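Local structure of (S)-ureidoglycine--glyoxylate transaminase (Bacillus subtilis, 3ISL) at residues A[64-69]-A[204-209]; A[89-94]-A[139-144]; A[95-100]-A[145-150]; A[200-205]-A[270-275]; A[293-298]-A[369-374]. The protein catalyses the pyridoxal-phosphate-dependent transfer of the amino group of (S)-ureidoglycine to glyoxylate, giving oxalurate and glycine in the breakdown of purines. One frame throughout, in Å; residues are numbered along the deposited sequence.

Contact 1. Residues A[64-69]-A[204-209]; sequences AYPIDG and SGMAPI
I67 N donates to A207 O at 2.9 Å, and A207 N returns a bond to I67 O. Y65 and I209 form a second hydrogen-bonded antiparallel pair. Between the two pairs, at a non-hydrogen-bonded position, P66 and P208 face each other with their CA atoms 3.8 Å apart; neither has an N-H to give. I209 carries the packing on one face: CG1 sits between the backbone N and the carbonyl carbon (chi1 64°) and lies over the rim of the Y65 ring, and CD1 reaches within 3.8 Å of both Y65 CE2 and I67 CG2. On the other face M206, extended beyond CG, runs alongside P66 and D68, its CE 3.9 Å from P66 CG. Replacing M206 by alanine would probably open a gap beside P66 and under helix 270-286, whose M272, L273 and L276 also touch this side chain. Strand 63-68 is the outermost of the mixed seven-stranded sheet within the chain. L251 of helix 251-257 covers Y65, I67 and I209, while helix 270-286 covers the face of P66 and M206.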
# COMPACT_ATOMS: atom_id res chain seq x y z
N ALA A 64 -5.35 17.09 -2.29
CA ALA A 64 -3.97 16.63 -2.22
C ALA A 64 -3.83 15.72 -1.01
O ALA A 64 -3.96 16.17 0.10
CB ALA A 64 -3.01 17.80 -2.14
N TYR A 65 -3.58 14.44 -1.24
CA TYR A 65 -3.70 13.40 -0.20
C TYR A 65 -3.11 12.17 -0.76
O TYR A 65 -3.05 12.02 -1.97
CB TYR A 65 -5.17 13.20 0.26
CG TYR A 65 -6.17 12.78 -0.84
CD1 TYR A 65 -6.98 13.73 -1.49
CD2 TYR A 65 -6.32 11.45 -1.19
CE1 TYR A 65 -7.93 13.34 -2.49
CE2 TYR A 65 -7.24 11.05 -2.19
CZ TYR A 65 -8.02 12.00 -2.82
OH TYR A 65 -8.90 11.57 -3.77
N PRO A 66 -2.60 11.27 0.10
CA PRO A 66 -1.98 10.07 -0.46
C PRO A 66 -3.00 8.92 -0.70
O PRO A 66 -4.00 8.85 -0.06
CB PRO A 66 -1.00 9.62 0.63
CG PRO A 66 -1.54 10.16 1.86
CD PRO A 66 -2.37 11.39 1.55
N ILE A 67 -2.70 8.03 -1.61
CA ILE A 67 -3.47 6.80 -1.66
C ILE A 67 -2.50 5.67 -1.24
O ILE A 67 -1.25 5.79 -1.35
CB ILE A 67 -4.17 6.52 -3.07
CG1 ILE A 67 -3.15 6.17 -4.11
CG2 ILE A 67 -5.09 7.64 -3.62
CD1 ILE A 67 -3.21 4.64 -4.42
N ASP A 68 -3.06 4.55 -0.81
CA ASP A 68 -2.26 3.55 -0.13
C ASP A 68 -1.95 2.59 -1.25
O ASP A 68 -2.84 1.91 -1.75
CB ASP A 68 -3.07 2.91 1.01
CG ASP A 68 -3.29 3.86 2.19
OD1 ASP A 68 -3.98 3.47 3.16
OD2 ASP A 68 -2.78 5.01 2.11
N GLY A 69 -0.73 2.55 -1.72
CA GLY A 69 -0.44 1.70 -2.86
C GLY A 69 0.87 2.25 -3.29
O GLY A 69 1.23 3.37 -2.87
N SER A 204 8.78 3.09 0.23
CA SER A 204 7.87 2.94 -0.92
C SER A 204 6.60 2.35 -0.38
O SER A 204 6.63 1.75 0.69
CB SER A 204 8.48 2.03 -1.96
OG SER A 204 9.30 1.15 -1.21
N GLY A 205 5.52 2.48 -1.14
CA GLY A 205 4.22 2.02 -0.67
C GLY A 205 3.20 3.09 -0.31
O GLY A 205 2.17 2.80 0.33
N MET A 206 3.42 4.33 -0.78
CA MET A 206 2.30 5.28 -0.82
C MET A 206 2.49 6.19 -1.98
O MET A 206 3.64 6.31 -2.47
CB MET A 206 2.12 6.05 0.49
CG MET A 206 0.87 5.65 1.37
SD MET A 206 1.04 6.87 2.65
CE MET A 206 -0.49 6.88 3.59
N ALA A 207 1.37 6.77 -2.46
CA ALA A 207 1.38 7.57 -3.65
C ALA A 207 0.59 8.88 -3.40
O ALA A 207 -0.62 8.89 -3.43
CB ALA A 207 0.78 6.79 -4.81
N PRO A 208 1.28 9.98 -3.12
CA PRO A 208 0.65 11.31 -2.97
C PRO A 208 0.08 11.79 -4.31
O PRO A 208 0.78 11.73 -5.34
CB PRO A 208 1.81 12.25 -2.59
CG PRO A 208 2.96 11.39 -2.26
CD PRO A 208 2.73 10.01 -2.91
N ILE A 209 -1.14 12.27 -4.28
CA ILE A 209 -1.80 12.74 -5.50
C ILE A 209 -2.33 14.10 -5.26
O ILE A 209 -2.61 14.45 -4.12
CB ILE A 209 -2.95 11.82 -6.01
CG1 ILE A 209 -4.09 11.76 -5.01
CG2 ILE A 209 -2.45 10.41 -6.29
CD1 ILE A 209 -5.34 10.91 -5.53

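Contact 2. Residues A[89-94]-A[139-144]; sequences VLIPIY and IVAMVH
Y94 gives its hydroxyl proton to V143 O, with OH 2.7 Å from that oxygen; the donor stands well above the carbonyl plane, while the oxygen lies at the edge of the phenol ring. The ring gets there because CG is placed between the backbone N and the carbonyl carbon (chi1 58°), which turns it back toward the end of the neighbouring strand and puts OH also 2.8 Å from H144 O. A phenylalanine in place of Y94 would probably leave V143 O without this donor and weaken the hold on the turn beyond strand 139-143. M142 is extended beyond CG: its CG lies 3.9 Å from P92 CD, the side chain crosses that of P92 at about a right angle with SD beside P92 CG, and CE comes 4.1 Å from Y94 CE1. Strands 89-93 and 139-143 are parallel neighbours in the central sheet of the fold-type I aminotransferases, joined by L90 N to I139 O (2.9 Å) and A141 N to L90 O (3.0 Å). V143, at the end of its strand, touches the cofactor. Farther back, V89 and I139 lie side by side on one face, V89 CG2 4.0 Å from I139 CD1, and on the other face L90 CB meets V140 CB.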
# COMPACT_ATOMS: atom_id res chain seq x y z
N VAL A 89 -7.57 9.21 -25.18
CA VAL A 89 -6.48 9.52 -24.28
C VAL A 89 -5.19 9.57 -25.09
O VAL A 89 -4.79 8.59 -25.72
CB VAL A 89 -6.37 8.43 -23.14
CG1 VAL A 89 -5.13 8.69 -22.22
CG2 VAL A 89 -7.71 8.30 -22.29
N LEU A 90 -4.54 10.73 -25.06
CA LEU A 90 -3.31 10.97 -25.79
C LEU A 90 -2.14 10.73 -24.82
O LEU A 90 -2.06 11.36 -23.79
CB LEU A 90 -3.23 12.43 -26.22
CG LEU A 90 -2.47 12.84 -27.49
CD1 LEU A 90 -1.78 14.20 -27.35
CD2 LEU A 90 -1.63 11.81 -28.29
N ILE A 91 -1.21 9.88 -25.20
CA ILE A 91 -0.08 9.61 -24.33
C ILE A 91 1.19 9.75 -25.15
O ILE A 91 1.51 8.89 -25.95
CB ILE A 91 -0.18 8.20 -23.73
CG1 ILE A 91 -1.60 7.97 -23.16
CG2 ILE A 91 0.92 8.00 -22.63
CD1 ILE A 91 -1.87 6.57 -22.57
N PRO A 92 1.93 10.83 -24.93
CA PRO A 92 3.21 10.92 -25.61
C PRO A 92 4.23 10.15 -24.78
O PRO A 92 4.45 10.49 -23.64
CB PRO A 92 3.54 12.44 -25.63
CG PRO A 92 2.34 13.15 -25.07
CD PRO A 92 1.61 12.06 -24.19
N ILE A 93 4.87 9.16 -25.39
CA ILE A 93 5.75 8.21 -24.74
C ILE A 93 7.20 8.38 -25.15
O ILE A 93 7.54 8.31 -26.33
CB ILE A 93 5.29 6.82 -25.11
CG1 ILE A 93 3.90 6.55 -24.48
CG2 ILE A 93 6.31 5.73 -24.62
CD1 ILE A 93 3.18 5.41 -25.27
N TYR A 94 8.08 8.63 -24.18
CA TYR A 94 9.51 8.77 -24.53
C TYR A 94 10.38 7.84 -23.65
O TYR A 94 11.63 7.90 -23.66
CB TYR A 94 9.96 10.23 -24.47
CG TYR A 94 9.74 10.90 -23.13
CD1 TYR A 94 8.48 11.37 -22.74
CD2 TYR A 94 10.80 10.99 -22.22
CE1 TYR A 94 8.31 11.95 -21.51
CE2 TYR A 94 10.65 11.57 -21.00
CZ TYR A 94 9.43 12.05 -20.64
OH TYR A 94 9.34 12.57 -19.39
N ILE A 139 -8.33 13.36 -22.26
CA ILE A 139 -7.20 13.27 -21.33
C ILE A 139 -5.87 13.22 -22.07
O ILE A 139 -5.72 12.48 -23.08
CB ILE A 139 -7.26 11.96 -20.50
CG1 ILE A 139 -8.55 11.94 -19.67
CG2 ILE A 139 -5.95 11.79 -19.59
CD1 ILE A 139 -8.99 10.63 -19.34
N VAL A 140 -4.91 13.99 -21.56
CA VAL A 140 -3.54 13.73 -21.93
C VAL A 140 -2.72 13.34 -20.73
O VAL A 140 -2.72 14.01 -19.70
CB VAL A 140 -2.92 14.80 -22.90
CG1 VAL A 140 -3.88 15.92 -23.36
CG2 VAL A 140 -1.43 15.13 -22.69
N ALA A 141 -2.09 12.16 -20.86
CA ALA A 141 -1.38 11.52 -19.76
C ALA A 141 0.07 11.48 -20.14
O ALA A 141 0.41 11.00 -21.22
CB ALA A 141 -1.91 10.07 -19.51
N MET A 142 0.93 11.91 -19.23
CA MET A 142 2.34 11.96 -19.55
C MET A 142 3.29 11.81 -18.34
O MET A 142 2.95 12.23 -17.25
CB MET A 142 2.60 13.32 -20.19
CG MET A 142 3.70 13.31 -21.20
SD MET A 142 3.86 15.01 -21.80
CE MET A 142 5.50 14.83 -22.48
N VAL A 143 4.48 11.25 -18.58
CA VAL A 143 5.51 11.11 -17.54
C VAL A 143 6.34 12.44 -17.52
O VAL A 143 6.75 12.93 -18.57
CB VAL A 143 6.45 9.92 -17.81
CG1 VAL A 143 7.53 9.79 -16.64
CG2 VAL A 143 5.68 8.61 -17.97
N HIS A 144 6.52 13.03 -16.35
CA HIS A 144 7.44 14.21 -16.21
C HIS A 144 8.89 13.85 -16.44
O HIS A 144 9.60 14.48 -17.30
CB HIS A 144 7.26 14.89 -14.80
CG HIS A 144 7.94 16.22 -14.66
ND1 HIS A 144 8.23 16.77 -13.43
CD2 HIS A 144 8.46 17.08 -15.59
CE1 HIS A 144 8.87 17.92 -13.60
NE2 HIS A 144 8.97 18.17 -14.90

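Contact 3. Residues A[95-100]-A[145-150]; sequences GRFGYL and GETSTG. With PLP (pyridoxal-5'-phosphate), chain C.
E146 reaches across from 145-150 to the first turn of helix 96-107, the element that carries F97 over the pyridoxal phosphate in this fold-type I aminotransferase pocket. Its CB lies 3.6 Å from T149 OG1 in its own segment. CG, placed beside the backbone N (chi1 -84°), comes 3.6 Å from G95 CA, and a bend at chi2 lays CD against the same glycine, where a side chain would clash with the carboxylate. Both carboxylate oxygens face the helix start. OE1 accepts F97 N at 3.0 Å on its syn lone pair, and S148 OG donates to it at 2.7 Å from above the carboxylate plane. OE2 takes G98 N at 2.8 Å, nearly along its C-O axis. These backbone donors at the start of a helix would probably help to stabilise a negative charge on the buried carboxylate. The F97 ring has E146 OE1 at its edge, near CD2. One ring face lies against the cofactor, with PLP C3 over its centre and F97 CE1 3.4 Å from PLP C4; R96 CD covers the opposite face near the rim. R96 in turn lays its guanidinium flat against S148 CB. T147 completes this side of the pocket, its OG1 hydrogen-bonded to PLP O3 at 3.2 Å, a bond in which either oxygen could be the donor. A water also reaches the E146 carboxylate, donating to OE2 at 2.6 Å and receiving a weak bond from G95 N.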
# COMPACT_ATOMS: atom_id res chain seq x y z
N GLY A 95 9.72 6.97 -22.89
CA GLY A 95 10.43 5.95 -22.15
C GLY A 95 9.52 4.90 -21.57
O GLY A 95 8.35 4.84 -21.93
N ARG A 96 10.06 4.07 -20.68
CA ARG A 96 9.34 2.89 -20.22
C ARG A 96 8.05 3.22 -19.49
O ARG A 96 7.08 2.51 -19.63
CB ARG A 96 10.23 1.99 -19.34
CG ARG A 96 9.41 1.08 -18.36
CD ARG A 96 10.20 0.81 -17.02
NE ARG A 96 11.64 0.45 -17.24
CZ ARG A 96 12.70 0.87 -16.51
NH1 ARG A 96 12.57 1.68 -15.45
NH2 ARG A 96 13.92 0.48 -16.87
N PHE A 97 8.04 4.27 -18.68
CA PHE A 97 6.84 4.55 -17.88
C PHE A 97 5.67 5.14 -18.72
O PHE A 97 4.51 5.01 -18.35
CB PHE A 97 7.22 5.33 -16.57
CG PHE A 97 8.19 4.54 -15.69
CD1 PHE A 97 7.71 3.58 -14.78
CD2 PHE A 97 9.60 4.67 -15.84
CE1 PHE A 97 8.57 2.79 -14.00
CE2 PHE A 97 10.48 3.88 -15.05
CZ PHE A 97 9.95 2.94 -14.14
N GLY A 98 5.97 5.74 -19.88
CA GLY A 98 4.91 6.06 -20.87
C GLY A 98 4.04 4.84 -21.25
O GLY A 98 2.83 4.95 -21.38
N TYR A 99 4.66 3.68 -21.44
CA TYR A 99 3.94 2.42 -21.70
C TYR A 99 3.11 1.89 -20.53
O TYR A 99 2.10 1.22 -20.75
CB TYR A 99 4.91 1.35 -22.16
CG TYR A 99 5.54 1.75 -23.48
CD1 TYR A 99 4.76 1.88 -24.62
CD2 TYR A 99 6.91 1.98 -23.58
CE1 TYR A 99 5.32 2.26 -25.84
CE2 TYR A 99 7.47 2.36 -24.80
CZ TYR A 99 6.67 2.50 -25.93
OH TYR A 99 7.23 2.89 -27.14
N LEU A 100 3.52 2.17 -19.30
CA LEU A 100 2.63 1.84 -18.22
C LEU A 100 1.35 2.68 -18.26
O LEU A 100 0.27 2.20 -18.00
CB LEU A 100 3.34 2.09 -16.88
CG LEU A 100 2.69 1.89 -15.53
CD1 LEU A 100 2.29 0.42 -15.30
CD2 LEU A 100 3.72 2.44 -14.41
N GLY A 145 9.38 12.88 -15.67
CA GLY A 145 10.78 12.45 -15.77
C GLY A 145 10.81 10.92 -15.96
O GLY A 145 10.28 10.17 -15.12
N GLU A 146 11.40 10.45 -17.06
CA GLU A 146 11.54 8.97 -17.29
C GLU A 146 12.88 8.54 -16.77
O GLU A 146 13.91 8.92 -17.39
CB GLU A 146 11.64 8.62 -18.80
CG GLU A 146 10.36 8.49 -19.55
CD GLU A 146 9.62 7.22 -19.20
OE1 GLU A 146 10.21 6.29 -18.63
OE2 GLU A 146 8.43 7.13 -19.55
N THR A 147 12.89 7.73 -15.70
CA THR A 147 14.12 7.27 -15.15
C THR A 147 14.69 6.24 -16.05
O THR A 147 15.90 6.03 -16.01
CB THR A 147 13.98 6.63 -13.73
OG1 THR A 147 12.97 5.62 -13.78
CG2 THR A 147 13.57 7.66 -12.72
N SER A 148 13.84 5.58 -16.85
CA SER A 148 14.30 4.54 -17.75
C SER A 148 15.29 5.11 -18.77
O SER A 148 16.18 4.44 -19.21
CB SER A 148 13.09 3.86 -18.47
OG SER A 148 12.39 4.81 -19.29
N THR A 149 15.09 6.35 -19.16
CA THR A 149 15.92 6.97 -20.20
C THR A 149 16.75 8.15 -19.65
O THR A 149 17.67 8.60 -20.28
CB THR A 149 15.12 7.39 -21.44
OG1 THR A 149 14.31 8.55 -21.19
CG2 THR A 149 14.23 6.21 -22.01
N GLY A 150 16.43 8.60 -18.45
CA GLY A 150 17.09 9.76 -17.83
C GLY A 150 16.69 11.12 -18.38
O GLY A 150 17.44 12.09 -18.19
N1 PLP C . 6.55 6.09 -12.64
C2 PLP C . 7.93 6.56 -12.80
C2A PLP C . 8.32 7.65 -13.62
C3 PLP C . 9.00 5.95 -12.15
O3 PLP C . 10.29 6.39 -12.30
C4 PLP C . 8.83 4.88 -11.30
C4A PLP C . 10.08 4.24 -10.58
C5 PLP C . 7.54 4.41 -11.10
C6 PLP C . 6.40 4.97 -11.76
C5A PLP C . 7.40 3.21 -10.22
O4P PLP C . 6.52 3.45 -9.23
P PLP C . 6.41 2.24 -8.22
O1P PLP C . 7.49 1.19 -8.47
O2P PLP C . 4.84 1.78 -8.48
O3P PLP C . 6.47 2.83 -6.65
O HOH W 1 7.46 8.60 -21.40

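Contact 4. Residues A[200-205]-A[270-275]; sequences LSVPSG and TTMLYA
V202 and P203 run past helix 270-275 in an extended conformation, bringing V202 CA to 6.3 Å from A275 CA with no hydrogen bond between the segments. The contact is therefore apolar packing. A275 CB points at the loop and sits 4.1 Å from both V202 CG1 and P203 CD. V202 sets both methyls on A275: CG1 lies anti to the backbone N (chi1 167°), facing A275 CB, while CG2 rests 3.7 Å from A275 O. M272 bends at chi2 and chi3, curling its thioether round to the loop, where SD lies 4.0 Å from P203 CB. The exact place of its CE is doubtful, as the model sets it too close to P203 O. G205 follows with phi 109° and psi 17°, a conformation in which a CB would collide with the carbonyl oxygen of S204. The loop leads from K198, the lysine that can carry the cofactor but is not joined to it here, into strand 206-211. T196 binds the loop back on itself through P203 O, and S204 OG bonds to E268 O of the second subunit. V26 of helix 24-29 packs on P203 and A275, T271 of the second subunit also meets P203, and strand 206-211 runs on from the loop beside helix 270-286.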
# COMPACT_ATOMS: atom_id res chain seq x y z
N LEU A 200 11.64 11.99 -2.41
CA LEU A 200 11.07 12.16 -1.06
C LEU A 200 11.74 11.30 0.05
O LEU A 200 11.64 11.60 1.23
CB LEU A 200 9.51 11.92 -1.07
CG LEU A 200 8.74 12.93 -2.00
CD1 LEU A 200 7.25 12.66 -1.74
CD2 LEU A 200 9.10 14.44 -1.72
N SER A 201 12.44 10.24 -0.35
CA SER A 201 13.14 9.37 0.62
C SER A 201 12.19 8.94 1.74
O SER A 201 12.52 8.99 2.94
CB SER A 201 14.38 10.10 1.20
OG SER A 201 15.39 10.03 0.22
N VAL A 202 11.01 8.52 1.32
CA VAL A 202 10.05 7.86 2.22
C VAL A 202 9.85 6.42 1.81
O VAL A 202 9.81 6.16 0.65
CB VAL A 202 8.74 8.70 2.27
CG1 VAL A 202 7.56 7.95 2.91
CG2 VAL A 202 9.06 10.01 2.98
N PRO A 203 9.75 5.46 2.77
CA PRO A 203 9.59 4.05 2.32
C PRO A 203 8.52 3.94 1.24
O PRO A 203 7.47 4.60 1.36
CB PRO A 203 9.14 3.32 3.60
CG PRO A 203 9.87 4.09 4.63
CD PRO A 203 9.75 5.57 4.22
N SER A 204 8.78 3.09 0.23
CA SER A 204 7.87 2.94 -0.92
C SER A 204 6.60 2.35 -0.38
O SER A 204 6.63 1.75 0.69
CB SER A 204 8.48 2.03 -1.96
OG SER A 204 9.30 1.15 -1.21
N GLY A 205 5.52 2.48 -1.14
CA GLY A 205 4.22 2.02 -0.67
C GLY A 205 3.20 3.09 -0.31
O GLY A 205 2.17 2.80 0.33
N THR A 270 -1.28 3.43 8.81
CA THR A 270 -0.86 4.29 9.92
C THR A 270 0.57 4.70 9.92
O THR A 270 0.87 5.89 9.87
CB THR A 270 -1.15 3.69 11.28
OG1 THR A 270 -2.47 3.12 11.26
CG2 THR A 270 -0.98 4.88 12.45
N THR A 271 1.47 3.71 9.89
CA THR A 271 2.87 3.95 9.96
C THR A 271 3.38 4.63 8.68
O THR A 271 4.28 5.47 8.74
CB THR A 271 3.64 2.64 10.24
OG1 THR A 271 3.29 2.17 11.53
CG2 THR A 271 5.18 2.90 10.14
N MET A 272 2.83 4.26 7.52
CA MET A 272 3.28 4.86 6.25
C MET A 272 2.91 6.34 6.18
O MET A 272 3.60 7.12 5.57
CB MET A 272 2.73 4.11 5.01
CG MET A 272 3.49 2.79 4.74
SD MET A 272 5.30 3.00 4.56
CE MET A 272 5.46 4.26 3.26
N LEU A 273 1.79 6.69 6.80
CA LEU A 273 1.38 8.09 6.96
C LEU A 273 2.28 8.89 7.89
O LEU A 273 2.63 10.02 7.55
CB LEU A 273 -0.09 8.18 7.47
CG LEU A 273 -0.60 9.65 7.47
CD1 LEU A 273 -0.61 10.20 6.08
CD2 LEU A 273 -1.96 9.87 8.12
N TYR A 274 2.70 8.30 9.03
CA TYR A 274 3.71 8.90 9.88
C TYR A 274 4.92 9.27 9.02
O TYR A 274 5.46 10.42 9.11
CB TYR A 274 4.20 7.94 11.01
CG TYR A 274 3.22 7.64 12.16
CD1 TYR A 274 2.07 8.41 12.36
CD2 TYR A 274 3.51 6.61 13.08
CE1 TYR A 274 1.20 8.14 13.45
CE2 TYR A 274 2.68 6.32 14.12
CZ TYR A 274 1.51 7.09 14.32
OH TYR A 274 0.65 6.76 15.40
N ALA A 275 5.36 8.27 8.24
CA ALA A 275 6.57 8.39 7.45
C ALA A 275 6.42 9.46 6.36
O ALA A 275 7.28 10.27 6.21
CB ALA A 275 7.01 7.02 6.89

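Contact 5. Residues A[293-298]-A[369-374]; sequences ERHRHH and YSCRKE
C371 SG stands anti to the backbone N (chi1 -176°), which drives the thiol into the groove between H295 and H298, whose rings stand on either flank of the sulfur. R294 leaves the helix with CG anti to N (chi1 -173°), then bends at chi2 and chi3 to bring its guanidinium round to the same residue. SG lies over one face of the H295 ring, 4.2 Å from its centroid and toward the rim, and is also 3.7 Å from H298 CB. R294 NH1 donates to C371 O at 3.0 Å, with the oxygen in the guanidinium plane and the bond clearly bent (138° at the hydrogen). H295 CE1 lies over the centre of that guanidinium on one face. The H298 ring presents its face to the backbone beyond C371: R372 CA stands 4.0 Å from its centroid, almost on the ring normal, in a CH-pi contact, and H298 CE1 comes 3.8 Å from K373 CB. The polar ends have further partners: R294 NH2 forms a salt bridge with E286, H295 ND1 bonds to R291 O and NE2 to G368 N, and H298 ND1 to Y407 OH. This wedge joins helix 288-308 to the start of helix 373-389, where C371 is the centre of an inverse gamma turn and R372 takes the N-cap position.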
# COMPACT_ATOMS: atom_id res chain seq x y z
N GLU A 293 18.22 22.97 -5.91
CA GLU A 293 19.61 23.41 -6.14
C GLU A 293 20.61 22.39 -5.53
O GLU A 293 21.64 22.07 -6.13
CB GLU A 293 19.84 24.83 -5.56
CG GLU A 293 21.32 25.16 -5.44
CD GLU A 293 21.97 25.27 -6.82
OE1 GLU A 293 23.19 24.97 -6.97
OE2 GLU A 293 21.24 25.67 -7.77
N ARG A 294 20.27 21.84 -4.36
CA ARG A 294 21.11 20.82 -3.75
C ARG A 294 21.20 19.54 -4.64
O ARG A 294 22.23 18.89 -4.71
CB ARG A 294 20.52 20.52 -2.35
CG ARG A 294 21.34 19.58 -1.44
CD ARG A 294 20.84 18.16 -1.48
NE ARG A 294 19.54 18.02 -0.80
CZ ARG A 294 18.95 16.87 -0.52
NH1 ARG A 294 19.52 15.75 -0.89
NH2 ARG A 294 17.73 16.88 0.08
N HIS A 295 20.10 19.17 -5.28
CA HIS A 295 20.11 18.03 -6.22
C HIS A 295 21.03 18.37 -7.43
O HIS A 295 21.81 17.55 -7.86
CB HIS A 295 18.69 17.63 -6.63
CG HIS A 295 17.98 16.80 -5.56
ND1 HIS A 295 17.54 17.34 -4.36
CD2 HIS A 295 17.67 15.48 -5.52
CE1 HIS A 295 16.99 16.37 -3.63
NE2 HIS A 295 17.09 15.23 -4.30
N ARG A 296 20.90 19.56 -7.97
CA ARG A 296 21.85 20.00 -9.01
C ARG A 296 23.33 20.00 -8.61
O ARG A 296 24.25 19.58 -9.39
CB ARG A 296 21.46 21.37 -9.49
CG ARG A 296 20.16 21.30 -10.35
CD ARG A 296 19.97 22.59 -11.15
NE ARG A 296 19.87 23.77 -10.27
CZ ARG A 296 18.73 24.19 -9.69
NH1 ARG A 296 17.56 23.54 -9.86
NH2 ARG A 296 18.76 25.27 -8.93
N HIS A 297 23.60 20.50 -7.41
CA HIS A 297 24.98 20.54 -6.96
C HIS A 297 25.64 19.11 -7.03
O HIS A 297 26.74 18.90 -7.62
CB HIS A 297 24.98 21.13 -5.53
CG HIS A 297 26.34 21.25 -4.93
ND1 HIS A 297 26.63 20.86 -3.64
CD2 HIS A 297 27.51 21.74 -5.44
CE1 HIS A 297 27.90 21.10 -3.38
NE2 HIS A 297 28.46 21.59 -4.47
N HIS A 298 24.96 18.11 -6.44
CA HIS A 298 25.51 16.76 -6.40
C HIS A 298 25.55 16.12 -7.78
O HIS A 298 26.46 15.34 -8.09
CB HIS A 298 24.87 15.88 -5.32
CG HIS A 298 25.07 16.44 -3.94
ND1 HIS A 298 26.30 16.46 -3.31
CD2 HIS A 298 24.22 17.09 -3.12
CE1 HIS A 298 26.17 17.06 -2.14
NE2 HIS A 298 24.92 17.45 -2.00
N TYR A 369 17.64 11.62 0.19
CA TYR A 369 18.68 11.48 1.22
C TYR A 369 19.96 10.87 0.63
O TYR A 369 21.04 11.07 1.16
CB TYR A 369 18.18 10.59 2.36
CG TYR A 369 19.16 10.62 3.52
CD1 TYR A 369 19.28 11.79 4.33
CD2 TYR A 369 19.98 9.55 3.78
CE1 TYR A 369 20.18 11.85 5.36
CE2 TYR A 369 20.92 9.61 4.83
CZ TYR A 369 21.02 10.77 5.60
OH TYR A 369 21.92 10.82 6.66
N SER A 370 19.82 10.02 -0.41
CA SER A 370 20.96 9.47 -1.19
C SER A 370 21.77 10.53 -1.98
O SER A 370 22.96 10.31 -2.41
CB SER A 370 20.38 8.43 -2.16
OG SER A 370 20.14 7.18 -1.47
N CYS A 371 21.14 11.69 -2.18
CA CYS A 371 21.76 12.77 -2.94
C CYS A 371 22.62 13.57 -1.96
O CYS A 371 22.20 14.65 -1.47
CB CYS A 371 20.68 13.65 -3.60
SG CYS A 371 21.39 14.91 -4.64
N ARG A 372 23.79 13.02 -1.61
CA ARG A 372 24.63 13.70 -0.63
C ARG A 372 26.07 13.44 -0.93
O ARG A 372 26.43 12.43 -1.56
CB ARG A 372 24.23 13.37 0.83
CG ARG A 372 24.72 11.96 1.34
CD ARG A 372 24.11 11.70 2.76
NE ARG A 372 24.65 10.46 3.32
CZ ARG A 372 24.09 9.29 3.09
NH1 ARG A 372 22.99 9.28 2.34
NH2 ARG A 372 24.57 8.17 3.66
N LYS A 373 26.93 14.37 -0.51
CA LYS A 373 28.33 14.29 -0.93
C LYS A 373 29.03 13.00 -0.59
O LYS A 373 29.80 12.50 -1.40
CB LYS A 373 29.10 15.45 -0.38
CG LYS A 373 29.62 15.27 1.05
CD LYS A 373 30.24 16.64 1.53
CE LYS A 373 31.43 16.93 0.66
NZ LYS A 373 31.29 15.87 -0.43
N GLU A 374 28.75 12.41 0.58
CA GLU A 374 29.39 11.16 0.98
C GLU A 374 29.09 10.00 -0.02
O GLU A 374 30.00 9.19 -0.35
CB GLU A 374 28.97 10.74 2.42
CG GLU A 374 29.47 11.74 3.51
CD GLU A 374 28.41 12.82 3.83
OE1 GLU A 374 27.51 13.12 3.01
OE2 GLU A 374 28.49 13.37 4.93

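Contacts 1 and 2 are both buried in the same mixed sheet, antiparallel in the first and parallel in the second, their centres about 21 Å apart. Contact 3 continues both segments of contact 2 beyond their strands and trades backbone pairing for a carboxylate and a cofactor. Contact 4 shares S204 and G205 with contact 1, and the two pack against each other; both touch the second subunit. It is buried and apolar, without a cross-segment hydrogen bond. Contact 5 is only partly buried and richest in charged and histidine side chains; it touches contact 4 through S201 OG and Y369 N, probably a hydrogen bond.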